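Local coordinates for Thiol:disulfide interchange protein (Proteus mirabilis, PDB 4OD7) that probably acts as a periplasmic disulfide oxidoreductase of the DsbA type, exchanging a redox-active disulfide with the thiols of other proteins, at residues Trp77-Ala82 with Glu121-Ala126. The protein carries 1 engineered substitution. Sequence-based numbering, arbitrary orientation.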
loop_
_atom_site.group_PDB
_atom_site.type_symbol
_atom_site.label_atom_id
_atom_site.label_comp_id
_atom_site.label_asym_id
_atom_site.label_seq_id
_atom_site.Cartn_x
_atom_site.Cartn_y
_atom_site.Cartn_z
ATOM N N TRP A 77 -8.117 -6.846 -1.359
ATOM C CA TRP A 77 -6.963 -6.347 -2.058
ATOM C C TRP A 77 -6.232 -7.519 -2.737
ATOM O O TRP A 77 -5.749 -7.380 -3.846
ATOM C CB TRP A 77 -6.024 -5.608 -1.121
ATOM C CG TRP A 77 -4.815 -5.004 -1.832
ATOM C CD1 TRP A 77 -3.527 -5.260 -1.577
ATOM C CD2 TRP A 77 -4.829 -4.061 -2.911
ATOM N NE1 TRP A 77 -2.727 -4.539 -2.398
ATOM C CE2 TRP A 77 -3.500 -3.785 -3.230
ATOM C CE3 TRP A 77 -5.838 -3.407 -3.618
ATOM C CZ2 TRP A 77 -3.142 -2.886 -4.240
ATOM C CZ3 TRP A 77 -5.473 -2.497 -4.617
ATOM C CH2 TRP A 77 -4.151 -2.260 -4.918
ATOM N N ALA A 78 -6.151 -8.657 -2.053
ATOM C CA ALA A 78 -5.615 -9.887 -2.667
ATOM C C ALA A 78 -6.407 -10.270 -3.947
ATOM O O ALA A 78 -5.842 -10.778 -4.870
ATOM C CB ALA A 78 -5.609 -11.031 -1.676
ATOM N N VAL A 79 -7.735 -10.160 -3.912
ATOM C CA VAL A 79 -8.558 -10.423 -5.094
ATOM C C VAL A 79 -8.193 -9.439 -6.206
ATOM O O VAL A 79 -8.114 -9.812 -7.372
ATOM C CB VAL A 79 -10.057 -10.356 -4.758
ATOM C CG1 VAL A 79 -10.908 -10.429 -6.036
ATOM C CG2 VAL A 79 -10.416 -11.491 -3.814
ATOM N N ALA A 80 -8.008 -8.169 -5.840
ATOM C CA ALA A 80 -7.693 -7.146 -6.817
ATOM C C ALA A 80 -6.382 -7.470 -7.528
ATOM O O ALA A 80 -6.262 -7.255 -8.742
ATOM C CB ALA A 80 -7.618 -5.804 -6.159
ATOM N N ILE A 81 -5.396 -7.925 -6.749
ATOM C CA ILE A 81 -4.094 -8.352 -7.259
ATOM C C ILE A 81 -4.271 -9.558 -8.154
ATOM O O ILE A 81 -3.711 -9.592 -9.243
ATOM C CB ILE A 81 -3.106 -8.662 -6.154
ATOM C CG1 ILE A 81 -2.807 -7.366 -5.372
ATOM C CG2 ILE A 81 -1.819 -9.271 -6.721
ATOM C CD1 ILE A 81 -2.113 -7.608 -4.104
ATOM N N ALA A 82 -5.006 -10.558 -7.676
ATOM C CA ALA A 82 -5.187 -11.781 -8.433
ATOM C C ALA A 82 -5.871 -11.543 -9.787
ATOM O O ALA A 82 -5.559 -12.238 -10.784
ATOM C CB ALA A 82 -5.971 -12.821 -7.609
ATOM N N GLU A 121 -18.618 -13.919 -11.626
ATOM C CA GLU A 121 -18.197 -15.298 -11.584
ATOM C C GLU A 121 -16.690 -15.379 -11.323
ATOM O O GLU A 121 -16.255 -16.269 -10.600
ATOM C CB GLU A 121 -18.533 -16.025 -12.891
ATOM C CG GLU A 121 -18.130 -15.286 -14.161
ATOM C CD GLU A 121 -19.211 -14.434 -14.797
ATOM O OE1 GLU A 121 -20.086 -13.911 -14.081
ATOM O OE2 GLU A 121 -19.143 -14.256 -16.036
ATOM N N ASP A 122 -15.895 -14.443 -11.839
ATOM C CA ASP A 122 -14.451 -14.455 -11.568
ATOM C C ASP A 122 -14.135 -14.123 -10.102
ATOM O O ASP A 122 -13.282 -14.746 -9.445
ATOM C CB ASP A 122 -13.744 -13.427 -12.415
ATOM C CG ASP A 122 -13.621 -13.832 -13.834
ATOM O OD1 ASP A 122 -14.153 -14.888 -14.222
ATOM O OD2 ASP A 122 -13.025 -13.032 -14.571
ATOM N N TYR A 123 -14.859 -13.135 -9.589
ATOM C CA TYR A 123 -14.722 -12.751 -8.220
ATOM C C TYR A 123 -15.034 -13.951 -7.371
ATOM O O TYR A 123 -14.304 -14.233 -6.460
ATOM C CB TYR A 123 -15.637 -11.569 -7.881
ATOM C CG TYR A 123 -15.476 -11.050 -6.464
ATOM C CD1 TYR A 123 -14.632 -9.977 -6.177
ATOM C CD2 TYR A 123 -16.153 -11.634 -5.413
ATOM C CE1 TYR A 123 -14.494 -9.495 -4.865
ATOM C CE2 TYR A 123 -16.005 -11.172 -4.102
ATOM C CZ TYR A 123 -15.174 -10.104 -3.830
ATOM O OH TYR A 123 -15.045 -9.635 -2.537
ATOM N N ASP A 124 -16.106 -14.677 -7.671
ATOM C CA ASP A 124 -16.489 -15.799 -6.811
ATOM C C ASP A 124 -15.490 -16.931 -6.841
ATOM O O ASP A 124 -15.340 -17.651 -5.847
ATOM C CB ASP A 124 -17.863 -16.327 -7.189
ATOM C CG ASP A 124 -18.983 -15.341 -6.851
ATOM O OD1 ASP A 124 -18.746 -14.443 -5.983
ATOM O OD2 ASP A 124 -20.100 -15.506 -7.440
ATOM N N ALA A 125 -14.842 -17.084 -7.990
ATOM C CA ALA A 125 -13.810 -18.107 -8.174
ATOM C C ALA A 125 -12.549 -17.720 -7.414
ATOM O O ALA A 125 -11.957 -18.523 -6.711
ATOM C CB ALA A 125 -13.499 -18.280 -9.653
ATOM N N ALA A 126 -12.206 -16.447 -7.499
ATOM C CA ALA A 126 -10.966 -15.939 -6.923
ATOM C C ALA A 126 -10.995 -15.822 -5.390
ATOM O O ALA A 126 -9.991 -16.071 -4.768
ATOM C CB ALA A 126 -10.612 -14.569 -7.561
#
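V79 reaches from helix 70-83 to the Y123 ring of helix 120-126, and its CG1 methyl does all of the close touching. CG1 lies 3.8 Å from Y123 CD1 and almost as near to CE1, so it approaches the CD1-CE1 bond obliquely, the two side chains crossing at about a right angle. With CG1 opposite the backbone N of V79 (chi1 172°), that branch is carried into the gap between the helices. A126 takes the second place beside it: its CB stops 4.4 Å from V79 CG1, and its small methyl lets the CA atoms of V79 and A126 come within 6.3 Å. CG1 sits in the notch formed by the Y123 ring and the A126 methyl, which suits a short branched side chain, and no hydrogen bond joins the segments. Both helices belong to the all-helical domain that DsbA proteins carry inserted in their thioredoxin fold. Y123, its CG anti to the backbone N, offers a broad apolar ring that also meets F113, which touches V79 too. Packing thins toward A82, whose CB points at the other helix but comes no nearer than 5.0 Å. Solvent lies round the rest of helix 120-126, where acidic E121, D122 and D124 suit the surface and A125 is small enough to be tolerated. D124 OD1, in plane at the Y123 ring edge, forms a salt bridge with R110, so the aromatic core borders directly on charge.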